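Hydrazine synthase alpha subunit (Candidatus Kuenenia stuttgartiensis, PDB 5C2V) catalyses, as part of the hydrazine synthase complex, the condensation of hydroxylamine with ammonia to hydrazine, and carries two c-type hemes. Local coordinates at residues Pro28-Arg39 against Asp377-Val388; Leu69-Ala77 against Trp106-Leu115. One frame throughout, in Å; residues are numbered along the deposited sequence.

Contact 1: residues Pro28-Arg39 against Asp377-Val388; sequences PVSQILFTQSPR and DPNWNDHQPAPV. With CA (calcium ion), chain B.
T35 and Q384 meet where a six-bladed beta-propeller closes on itself. Strand 31-37, from the start of the domain, pairs antiparallel with strand 381-387, from its far end, so one blade is assembled from both ends of the propeller sequence. Such a seam is the "velcro" closure of propellers. The pairing slips by one residue between L33 and T35, a beta bulge in which Q384 and P385 lie opposite F34; Q384 has a positive phi (53°). The side chains of T35 and Q384 run alongside each other: the T35 hydroxyl gives its proton to Q384 OE1, lying in the amide carbonyl plane (OG1 to OE1, 2.7 Å), and D81 N donates to the same oxygen. T35 also presents its CB to the face of the H383 imidazole, 4.3 Å from the ring centroid, a CH-pi contact. S37 OG instead sits at the edge of that ring, near CE1, while its hydroxyl is hydrogen-bonded to S57. H383 takes this place because its CG stands between backbone N and carbonyl carbon (chi1 71°).

On the face that carries Q36 and D382, the extended Q36 crosses W380 at about a right angle, yet its amide lies almost parallel to the indole (planes 5° apart), with OE1 4.0 Å above the ring plane, near the rim. R58 NE holds OE1, while NE2 makes only a weak bond to D382 OD1 (3.3 Å). The other carboxylate oxygen, D382 OD2, binds calcium at 2.4 Å and accepts from D377 N. The D377 and W380 carbonyls, F358 O and D376 OD2 complete the protein ligands, so the calcium joins the type I turn D377-W380 to the D382 side chain. Past strand 31-37, R39, bent at chi3, directs NH1 to P378 O (2.9 Å), within that turn and near the guanidinium edge.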
loop_
_atom_site.group_PDB
_atom_site.type_symbol
_atom_site.label_atom_id
_atom_site.label_comp_id
_atom_site.label_asym_id
_atom_site.label_seq_id
_atom_site.Cartn_x
_atom_site.Cartn_y
_atom_site.Cartn_z
ATOM N N PRO D 28 -20.482 42.713 -6.743
ATOM C CA PRO D 28 -20.878 42.011 -7.971
ATOM C C PRO D 28 -19.691 41.720 -8.887
ATOM O O PRO D 28 -18.720 42.478 -8.886
ATOM C CB PRO D 28 -21.849 42.991 -8.641
ATOM C CG PRO D 28 -22.306 43.897 -7.544
ATOM C CD PRO D 28 -21.133 44.028 -6.627
ATOM N N VAL D 29 -19.769 40.635 -9.653
ATOM C CA VAL D 29 -18.703 40.289 -10.589
ATOM C C VAL D 29 -19.176 40.389 -12.036
ATOM O O VAL D 29 -19.941 39.545 -12.505
ATOM C CB VAL D 29 -18.181 38.860 -10.333
ATOM C CG1 VAL D 29 -17.136 38.477 -11.371
ATOM C CG2 VAL D 29 -17.622 38.738 -8.924
ATOM N N SER D 30 -18.733 41.428 -12.738
ATOM C CA SER D 30 -19.067 41.584 -14.152
ATOM C C SER D 30 -17.956 41.162 -15.118
ATOM O O SER D 30 -18.172 41.128 -16.328
ATOM C CB SER D 30 -19.455 43.037 -14.435
ATOM O OG SER D 30 -18.365 43.911 -14.197
ATOM N N GLN D 31 -16.780 40.824 -14.593
ATOM C CA GLN D 31 -15.617 40.560 -15.446
ATOM C C GLN D 31 -14.674 39.527 -14.832
ATOM O O GLN D 31 -14.559 39.427 -13.611
ATOM C CB GLN D 31 -14.847 41.858 -15.727
ATOM C CG GLN D 31 -15.546 42.828 -16.677
ATOM C CD GLN D 31 -14.693 44.033 -17.029
ATOM O OE1 GLN D 31 -13.570 44.179 -16.545
ATOM N NE2 GLN D 31 -15.226 44.907 -17.877
ATOM N N ILE D 32 -14.000 38.758 -15.684
ATOM C CA ILE D 32 -13.063 37.741 -15.211
ATOM C C ILE D 32 -11.752 37.741 -16.000
ATOM O O ILE D 32 -11.727 38.059 -17.188
ATOM C CB ILE D 32 -13.678 36.322 -15.279
ATOM C CG1 ILE D 32 -14.003 35.938 -16.725
ATOM C CG2 ILE D 32 -14.924 36.223 -14.406
ATOM C CD1 ILE D 32 -14.520 34.526 -16.879
ATOM N N LEU D 33 -10.665 37.384 -15.325
ATOM C CA LEU D 33 -9.368 37.217 -15.972
ATOM C C LEU D 33 -9.030 35.737 -16.075
ATOM O O LEU D 33 -9.261 34.985 -15.129
ATOM C CB LEU D 33 -8.269 37.945 -15.193
ATOM C CG LEU D 33 -8.241 39.473 -15.193
ATOM C CD1 LEU D 33 -7.305 39.977 -14.108
ATOM C CD2 LEU D 33 -7.803 39.989 -16.550
ATOM N N PHE D 34 -8.488 35.309 -17.211
ATOM C CA PHE D 34 -8.046 33.919 -17.317
ATOM C C PHE D 34 -6.953 33.706 -18.360
ATOM O O PHE D 34 -6.724 34.546 -19.230
ATOM C CB PHE D 34 -9.235 32.993 -17.610
ATOM C CG PHE D 34 -9.935 33.277 -18.909
ATOM C CD1 PHE D 34 -9.567 32.616 -20.070
ATOM C CD2 PHE D 34 -10.979 34.186 -18.965
ATOM C CE1 PHE D 34 -10.216 32.866 -21.264
ATOM C CE2 PHE D 34 -11.631 34.442 -20.156
ATOM C CZ PHE D 34 -11.249 33.781 -21.307
ATOM N N THR D 35 -6.278 32.566 -18.246
ATOM C CA THR D 35 -5.166 32.216 -19.119
ATOM C C THR D 35 -5.608 31.321 -20.273
ATOM O O THR D 35 -6.335 30.342 -20.077
ATOM C CB THR D 35 -4.046 31.498 -18.336
ATOM O OG1 THR D 35 -3.649 32.300 -17.215
ATOM C CG2 THR D 35 -2.839 31.246 -19.227
ATOM N N GLN D 36 -5.163 31.673 -21.475
ATOM C CA GLN D 36 -5.369 30.848 -22.656
ATOM C C GLN D 36 -4.037 30.287 -23.138
ATOM O O GLN D 36 -3.094 31.039 -23.393
ATOM C CB GLN D 36 -6.036 31.651 -23.773
ATOM C CG GLN D 36 -7.472 32.048 -23.488
ATOM C CD GLN D 36 -8.103 32.799 -24.643
ATOM O OE1 GLN D 36 -7.419 33.498 -25.391
ATOM N NE2 GLN D 36 -9.414 32.652 -24.799
ATOM N N SER D 37 -3.968 28.965 -23.261
ATOM C CA SER D 37 -2.748 28.301 -23.704
ATOM C C SER D 37 -2.992 27.537 -25.000
ATOM O O SER D 37 -4.084 27.024 -25.216
ATOM C CB SER D 37 -2.230 27.353 -22.620
ATOM O OG SER D 37 -1.848 28.067 -21.458
ATOM N N PRO D 38 -1.979 27.469 -25.875
ATOM C CA PRO D 38 -2.127 26.671 -27.098
ATOM C C PRO D 38 -2.361 25.209 -26.742
ATOM O O PRO D 38 -1.835 24.769 -25.720
ATOM C CB PRO D 38 -0.783 26.857 -27.812
ATOM C CG PRO D 38 -0.180 28.085 -27.200
ATOM C CD PRO D 38 -0.654 28.103 -25.783
ATOM N N ARG D 39 -3.106 24.456 -27.545
ATOM C CA ARG D 39 -3.298 23.063 -27.178
ATOM C C ARG D 39 -2.175 22.282 -27.830
ATOM O O ARG D 39 -2.218 21.957 -29.017
ATOM C CB ARG D 39 -4.663 22.551 -27.643
ATOM C CG ARG D 39 -5.817 23.507 -27.387
ATOM C CD ARG D 39 -7.047 23.114 -28.194
ATOM N NE ARG D 39 -7.387 21.704 -28.028
ATOM C CZ ARG D 39 -8.396 21.101 -28.648
ATOM N NH1 ARG D 39 -9.168 21.783 -29.484
ATOM N NH2 ARG D 39 -8.632 19.813 -28.435
ATOM N N ASP D 377 -13.163 28.598 -26.044
ATOM C CA ASP D 377 -12.631 28.740 -27.390
ATOM C C ASP D 377 -12.084 27.387 -27.817
ATOM O O ASP D 377 -11.293 26.791 -27.095
ATOM C CB ASP D 377 -11.539 29.817 -27.431
ATOM C CG ASP D 377 -11.164 30.233 -28.847
ATOM O OD1 ASP D 377 -11.344 29.436 -29.790
ATOM O OD2 ASP D 377 -10.679 31.371 -29.016
ATOM N N PRO D 378 -12.527 26.882 -28.978
ATOM C CA PRO D 378 -12.012 25.610 -29.499
ATOM C C PRO D 378 -10.516 25.646 -29.822
ATOM O O PRO D 378 -9.893 24.590 -29.931
ATOM C CB PRO D 378 -12.834 25.400 -30.773
ATOM C CG PRO D 378 -14.100 26.145 -30.527
ATOM C CD PRO D 378 -13.694 27.357 -29.740
ATOM N N ASN D 379 -9.953 26.842 -29.970
ATOM C CA ASN D 379 -8.546 26.983 -30.332
ATOM C C ASN D 379 -7.616 27.183 -29.136
ATOM O O ASN D 379 -6.400 27.279 -29.304
ATOM C CB ASN D 379 -8.368 28.149 -31.308
ATOM C CG ASN D 379 -9.087 27.923 -32.623
ATOM O OD1 ASN D 379 -10.071 27.186 -32.689
ATOM N ND2 ASN D 379 -8.597 28.558 -33.681
ATOM N N TRP D 380 -8.182 27.244 -27.935
ATOM C CA TRP D 380 -7.383 27.501 -26.741
ATOM C C TRP D 380 -7.777 26.633 -25.548
ATOM O O TRP D 380 -8.953 26.356 -25.319
ATOM C CB TRP D 380 -7.491 28.975 -26.330
ATOM C CG TRP D 380 -6.974 29.953 -27.342
ATOM C CD1 TRP D 380 -7.685 30.551 -28.342
ATOM C CD2 TRP D 380 -5.639 30.467 -27.437
ATOM N NE1 TRP D 380 -6.875 31.396 -29.059
ATOM C CE2 TRP D 380 -5.613 31.363 -28.524
ATOM C CE3 TRP D 380 -4.462 30.252 -26.712
ATOM C CZ2 TRP D 380 -4.458 32.042 -28.905
ATOM C CZ3 TRP D 380 -3.316 30.928 -27.092
ATOM C CH2 TRP D 380 -3.323 31.813 -28.178
ATOM N N ASN D 381 -6.784 26.220 -24.773
ATOM C CA ASN D 381 -7.067 25.693 -23.454
ATOM C C ASN D 381 -7.326 26.883 -22.551
ATOM O O ASN D 381 -6.450 27.725 -22.345
ATOM C CB ASN D 381 -5.913 24.845 -22.922
ATOM C CG ASN D 381 -5.994 23.400 -23.369
ATOM O OD1 ASN D 381 -7.079 22.879 -23.631
ATOM N ND2 ASN D 381 -4.844 22.740 -23.454
ATOM N N ASP D 382 -8.541 26.949 -22.022
ATOM C CA ASP D 382 -8.964 28.089 -21.230
ATOM C C ASP D 382 -8.976 27.691 -19.765
ATOM O O ASP D 382 -9.838 26.927 -19.330
ATOM C CB ASP D 382 -10.345 28.571 -21.688
ATOM C CG ASP D 382 -10.407 28.813 -23.190
ATOM O OD1 ASP D 382 -9.566 29.580 -23.702
ATOM O OD2 ASP D 382 -11.284 28.226 -23.865
ATOM N N HIS D 383 -8.016 28.207 -19.004
ATOM C CA HIS D 383 -7.872 27.791 -17.616
ATOM C C HIS D 383 -7.392 28.926 -16.722
ATOM O O HIS D 383 -7.201 30.051 -17.181
ATOM C CB HIS D 383 -6.915 26.597 -17.514
ATOM C CG HIS D 383 -5.482 26.938 -17.780
ATOM N ND1 HIS D 383 -5.041 27.419 -18.995
ATOM C CD2 HIS D 383 -4.385 26.852 -16.990
ATOM C CE1 HIS D 383 -3.737 27.622 -18.938
ATOM N NE2 HIS D 383 -3.315 27.286 -17.732
ATOM N N GLN D 384 -7.207 28.612 -15.443
ATOM C CA GLN D 384 -6.854 29.595 -14.418
ATOM C C GLN D 384 -7.803 30.795 -14.372
ATOM O O GLN D 384 -7.359 31.935 -14.499
ATOM C CB GLN D 384 -5.419 30.086 -14.630
ATOM C CG GLN D 384 -4.352 29.052 -14.319
ATOM C CD GLN D 384 -2.951 29.568 -14.579
ATOM O OE1 GLN D 384 -2.748 30.458 -15.404
ATOM N NE2 GLN D 384 -1.974 29.011 -13.872
ATOM N N PRO D 385 -9.114 30.547 -14.192
ATOM C CA PRO D 385 -10.026 31.691 -14.101
ATOM C C PRO D 385 -9.822 32.485 -12.813
ATOM O O PRO D 385 -9.757 31.903 -11.730
ATOM C CB PRO D 385 -11.410 31.038 -14.134
ATOM C CG PRO D 385 -11.194 29.695 -13.541
ATOM C CD PRO D 385 -9.812 29.269 -13.959
ATOM N N ALA D 386 -9.722 33.804 -12.938
ATOM C CA ALA D 386 -9.557 34.677 -11.783
ATOM C C ALA D 386 -10.496 35.874 -11.886
ATOM O O ALA D 386 -10.121 36.913 -12.427
ATOM C CB ALA D 386 -8.113 35.138 -11.662
ATOM N N PRO D 387 -11.725 35.726 -11.367
ATOM C CA PRO D 387 -12.754 36.768 -11.459
ATOM C C PRO D 387 -12.355 38.038 -10.718
ATOM O O PRO D 387 -11.644 37.961 -9.716
ATOM C CB PRO D 387 -13.973 36.113 -10.805
ATOM C CG PRO D 387 -13.394 35.123 -9.857
ATOM C CD PRO D 387 -12.170 34.588 -10.544
ATOM N N VAL D 388 -12.802 39.192 -11.205
ATOM C CA VAL D 388 -12.471 40.447 -10.547
ATOM C C VAL D 388 -13.522 40.783 -9.488
ATOM O O VAL D 388 -14.727 40.645 -9.714
ATOM C CB VAL D 388 -12.323 41.616 -11.563
ATOM C CG1 VAL D 388 -11.391 41.213 -12.696
ATOM C CG2 VAL D 388 -13.669 42.060 -12.120
HETATM CA CA CA B . -11.103 26.033 -24.922
#

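Contact 2: residues Leu69-Ala77 against Trp106-Leu115. With BET (trimethyl glycine), chain C.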
loop_
_atom_site.group_PDB
_atom_site.type_symbol
_atom_site.label_atom_id
_atom_site.label_comp_id
_atom_site.label_asym_id
_atom_site.label_seq_id
_atom_site.Cartn_x
_atom_site.Cartn_y
_atom_site.Cartn_z
ATOM N N LEU D 69 -13.915 40.320 -25.274
ATOM C CA LEU D 69 -12.646 39.739 -24.843
ATOM C C LEU D 69 -11.468 40.629 -25.236
ATOM O O LEU D 69 -11.431 41.166 -26.343
ATOM C CB LEU D 69 -12.471 38.339 -25.437
ATOM C CG LEU D 69 -11.235 37.555 -24.991
ATOM C CD1 LEU D 69 -11.260 37.332 -23.487
ATOM C CD2 LEU D 69 -11.142 36.231 -25.731
ATOM N N LYS D 70 -10.504 40.777 -24.330
ATOM C CA LYS D 70 -9.342 41.629 -24.585
ATOM C C LYS D 70 -8.034 41.003 -24.096
ATOM O O LYS D 70 -7.972 40.458 -22.993
ATOM C CB LYS D 70 -9.537 42.998 -23.928
ATOM C CG LYS D 70 -8.352 43.939 -24.088
ATOM C CD LYS D 70 -8.597 45.270 -23.395
ATOM C CE LYS D 70 -7.393 46.188 -23.533
ATOM N NZ LYS D 70 -7.616 47.505 -22.875
ATOM N N VAL D 71 -6.993 41.094 -24.921
ATOM C CA VAL D 71 -5.675 40.565 -24.579
ATOM C C VAL D 71 -4.781 41.640 -23.961
ATOM O O VAL D 71 -4.409 42.607 -24.624
ATOM C CB VAL D 71 -4.957 39.981 -25.812
ATOM C CG1 VAL D 71 -3.560 39.509 -25.440
ATOM C CG2 VAL D 71 -5.769 38.846 -26.418
ATOM N N LEU D 72 -4.456 41.470 -22.682
ATOM C CA LEU D 72 -3.613 42.417 -21.953
ATOM C C LEU D 72 -2.112 42.197 -22.171
ATOM O O LEU D 72 -1.326 43.145 -22.166
ATOM C CB LEU D 72 -3.926 42.353 -20.454
ATOM C CG LEU D 72 -5.207 43.041 -19.966
ATOM C CD1 LEU D 72 -6.460 42.286 -20.392
ATOM C CD2 LEU D 72 -5.183 43.223 -18.458
ATOM N N THR D 73 -1.730 40.939 -22.362
ATOM C CA THR D 73 -0.332 40.510 -22.309
ATOM C C THR D 73 0.397 40.499 -23.652
ATOM O O THR D 73 1.482 39.928 -23.757
ATOM C CB THR D 73 -0.207 39.120 -21.671
ATOM O OG1 THR D 73 -1.147 38.225 -22.275
ATOM C CG2 THR D 73 -0.482 39.214 -20.179
ATOM N N ASN D 74 -0.203 41.109 -24.671
ATOM C CA ASN D 74 0.321 41.077 -26.041
ATOM C C ASN D 74 1.813 41.411 -26.160
ATOM O O ASN D 74 2.455 41.046 -27.144
ATOM C CB ASN D 74 -0.471 42.051 -26.921
ATOM C CG ASN D 74 -1.412 41.347 -27.879
ATOM O OD1 ASN D 74 -1.138 40.237 -28.336
ATOM N ND2 ASN D 74 -2.527 41.996 -28.196
ATOM N N ASP D 75 2.360 42.108 -25.168
ATOM C CA ASP D 75 3.795 42.373 -25.119
ATOM C C ASP D 75 4.598 41.156 -24.654
ATOM O O ASP D 75 5.825 41.143 -24.751
ATOM C CB ASP D 75 4.089 43.560 -24.200
ATOM C CG ASP D 75 3.553 44.867 -24.747
ATOM O OD1 ASP D 75 2.575 44.831 -25.522
ATOM O OD2 ASP D 75 4.112 45.929 -24.401
ATOM N N PHE D 76 3.907 40.140 -24.146
ATOM C CA PHE D 76 4.572 38.946 -23.628
ATOM C C PHE D 76 4.407 37.744 -24.552
ATOM O O PHE D 76 3.307 37.462 -25.029
ATOM C CB PHE D 76 4.037 38.594 -22.238
ATOM C CG PHE D 76 4.418 39.580 -21.173
ATOM C CD1 PHE D 76 5.608 39.442 -20.479
ATOM C CD2 PHE D 76 3.583 40.638 -20.857
ATOM C CE1 PHE D 76 5.964 40.345 -19.495
ATOM C CE2 PHE D 76 3.931 41.546 -19.874
ATOM C CZ PHE D 76 5.124 41.398 -19.192
ATOM N N ALA D 77 5.503 37.032 -24.793
ATOM C CA ALA D 77 5.457 35.799 -25.568
ATOM C C ALA D 77 4.722 34.719 -24.781
ATOM O O ALA D 77 3.923 33.964 -25.334
ATOM C CB ALA D 77 6.861 35.339 -25.929
ATOM N N TRP D 106 5.519 39.724 -12.861
ATOM C CA TRP D 106 5.138 41.047 -13.334
ATOM C C TRP D 106 3.813 41.457 -12.706
ATOM O O TRP D 106 3.121 40.628 -12.119
ATOM C CB TRP D 106 5.022 41.067 -14.861
ATOM C CG TRP D 106 6.233 40.554 -15.588
ATOM C CD1 TRP D 106 6.635 39.254 -15.698
ATOM C CD2 TRP D 106 7.183 41.331 -16.329
ATOM N NE1 TRP D 106 7.783 39.175 -16.448
ATOM C CE2 TRP D 106 8.139 40.436 -16.848
ATOM C CE3 TRP D 106 7.321 42.696 -16.598
ATOM C CZ2 TRP D 106 9.219 40.861 -17.621
ATOM C CZ3 TRP D 106 8.392 43.115 -17.367
ATOM C CH2 TRP D 106 9.327 42.201 -17.868
ATOM N N GLU D 107 3.464 42.733 -12.820
ATOM C CA GLU D 107 2.137 43.189 -12.419
ATOM C C GLU D 107 1.677 44.338 -13.303
ATOM O O GLU D 107 2.491 45.124 -13.791
ATOM C CB GLU D 107 2.112 43.615 -10.948
ATOM C CG GLU D 107 3.282 44.471 -10.494
ATOM C CD GLU D 107 3.020 45.130 -9.150
ATOM O OE1 GLU D 107 1.856 45.496 -8.888
ATOM O OE2 GLU D 107 3.967 45.279 -8.351
ATOM N N MET D 108 0.368 44.431 -13.511
ATOM C CA MET D 108 -0.195 45.496 -14.332
ATOM C C MET D 108 -1.642 45.784 -13.952
ATOM O O MET D 108 -2.300 44.967 -13.312
ATOM C CB MET D 108 -0.110 45.138 -15.817
ATOM C CG MET D 108 -1.133 44.106 -16.266
ATOM S SD MET D 108 -1.300 44.006 -18.059
ATOM C CE MET D 108 0.354 43.508 -18.533
ATOM N N ASN D 109 -2.130 46.953 -14.352
ATOM C CA ASN D 109 -3.509 47.339 -14.087
ATOM C C ASN D 109 -4.493 46.504 -14.897
ATOM O O ASN D 109 -4.126 45.897 -15.903
ATOM C CB ASN D 109 -3.713 48.826 -14.384
ATOM C CG ASN D 109 -2.807 49.715 -13.556
ATOM O OD1 ASN D 109 -2.488 49.399 -12.410
ATOM N ND2 ASN D 109 -2.385 50.833 -14.134
ATOM N N ILE D 110 -5.744 46.474 -14.446
ATOM C CA ILE D 110 -6.784 45.687 -15.100
ATOM C C ILE D 110 -7.074 46.200 -16.514
ATOM O O ILE D 110 -7.528 45.445 -17.376
ATOM C CB ILE D 110 -8.088 45.687 -14.261
ATOM C CG1 ILE D 110 -9.108 44.695 -14.829
ATOM C CG2 ILE D 110 -8.674 47.090 -14.161
ATOM C CD1 ILE D 110 -10.417 44.663 -14.070
ATOM N N ASP D 111 -6.790 47.477 -16.756
ATOM C CA ASP D 111 -7.047 48.081 -18.060
ATOM C C ASP D 111 -5.961 47.735 -19.076
ATOM O O ASP D 111 -6.160 47.880 -20.283
ATOM C CB ASP D 111 -7.179 49.603 -17.930
ATOM C CG ASP D 111 -6.000 50.240 -17.212
ATOM O OD1 ASP D 111 -4.875 49.704 -17.288
ATOM O OD2 ASP D 111 -6.201 51.290 -16.567
ATOM N N GLY D 112 -4.816 47.274 -18.584
ATOM C CA GLY D 112 -3.694 46.954 -19.446
ATOM C C GLY D 112 -2.519 47.910 -19.338
ATOM O O GLY D 112 -1.468 47.673 -19.934
ATOM N N SER D 113 -2.692 48.995 -18.588
ATOM C CA SER D 113 -1.608 49.953 -18.385
ATOM C C SER D 113 -0.792 49.613 -17.138
ATOM O O SER D 113 -1.106 48.662 -16.423
ATOM C CB SER D 113 -2.163 51.376 -18.275
ATOM O OG SER D 113 -3.082 51.486 -17.202
ATOM N N GLY D 114 0.254 50.394 -16.886
ATOM C CA GLY D 114 1.052 50.250 -15.678
ATOM C C GLY D 114 1.802 48.936 -15.543
ATOM O O GLY D 114 1.641 48.227 -14.552
ATOM N N LEU D 115 2.623 48.611 -16.536
ATOM C CA LEU D 115 3.386 47.365 -16.521
ATOM C C LEU D 115 4.697 47.524 -15.750
ATOM O O LEU D 115 5.529 48.364 -16.092
ATOM C CB LEU D 115 3.656 46.897 -17.956
ATOM C CG LEU D 115 4.207 45.487 -18.207
ATOM C CD1 LEU D 115 5.731 45.466 -18.193
ATOM C CD2 LEU D 115 3.645 44.498 -17.195
HETATM N N BET C . 0.952 35.961 -28.219
HETATM C CA BET C . 0.231 36.481 -29.457
HETATM C C BET C . -1.309 35.975 -29.445
HETATM O O BET C . -1.562 35.113 -30.323
HETATM O OXT BET C . -2.032 36.510 -28.573
HETATM C C1 BET C . 2.442 35.869 -28.491
HETATM C C2 BET C . 0.457 34.567 -27.831
HETATM C C3 BET C . 0.784 36.931 -27.064
#
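D111 OD1 is gripped twice by S113, whose backbone N (2.6 Å) and OG (2.5 Å) reach the carboxylate oxygen from the same face; the bond from N closes an Asx turn. These bonds shape the loop that leads from strand 103-109 to strand 116-117 in one propeller blade, and the same D111 offers its backbone O to K70, which lies on the outermost strand of the neighbouring blade. Through K70 and L72 the contact is thus a blade-to-blade joint. N109 ND2 adds a nearly straight bond to S113 OG (3.2 Å). K70 is fully extended, with CG anti to the backbone N (chi1 178°), and this stretch carries NZ across to D111 O (3.0 Å), 20° off the carbonyl plane.

Further in, the interface turns apolar. L72 sends CD2 against the loop backbone, 3.4 Å from I110 O, and its CB lies beside M108 SD. L61 and F91, one from each blade, also touch L72.

After the type I turn T73-F76, the chain starts the first strand of the next blade, and F76 meets W106 in a T-shaped stack that packs two strands of that one blade. The rim of the phenyl ring, at CE1 and CZ, points at the indole face with the planes 75° apart, and CE1 stands over the centre of the indole. L115 comes from the opposite direction and places CD2 at the phenyl edge by CZ and CE2, 4.0 Å from CZ. F93 forms a further edge-to-face pair with F76, while W106 NE1 is tied to G95 O, which should help to fix the indole. The backbone of F76 faces a different neighbour, the bound trimethyl glycine: F76 O lies 3.3 Å from its methyl carbon C3.

The two contacts, with centres about 14 Å apart, show how a propeller is closed and then continued. Contact 2 is nested along the chain inside the span that contact 1 closes. They share the sheet ordered 69-71, 58-63, 31-37, 381-387: contact 1 pairs the last two strands, and contact 2 starts from the first, at the opposite border, before passing to the sheet that begins with strand 76-84. The side chains of the two contacts also touch, V388 CG1 lying 3.8 Å from I110 CD1. Together they anchor the closing blade to itself and to its successor, with trimethyl glycine bound near W380 and F76.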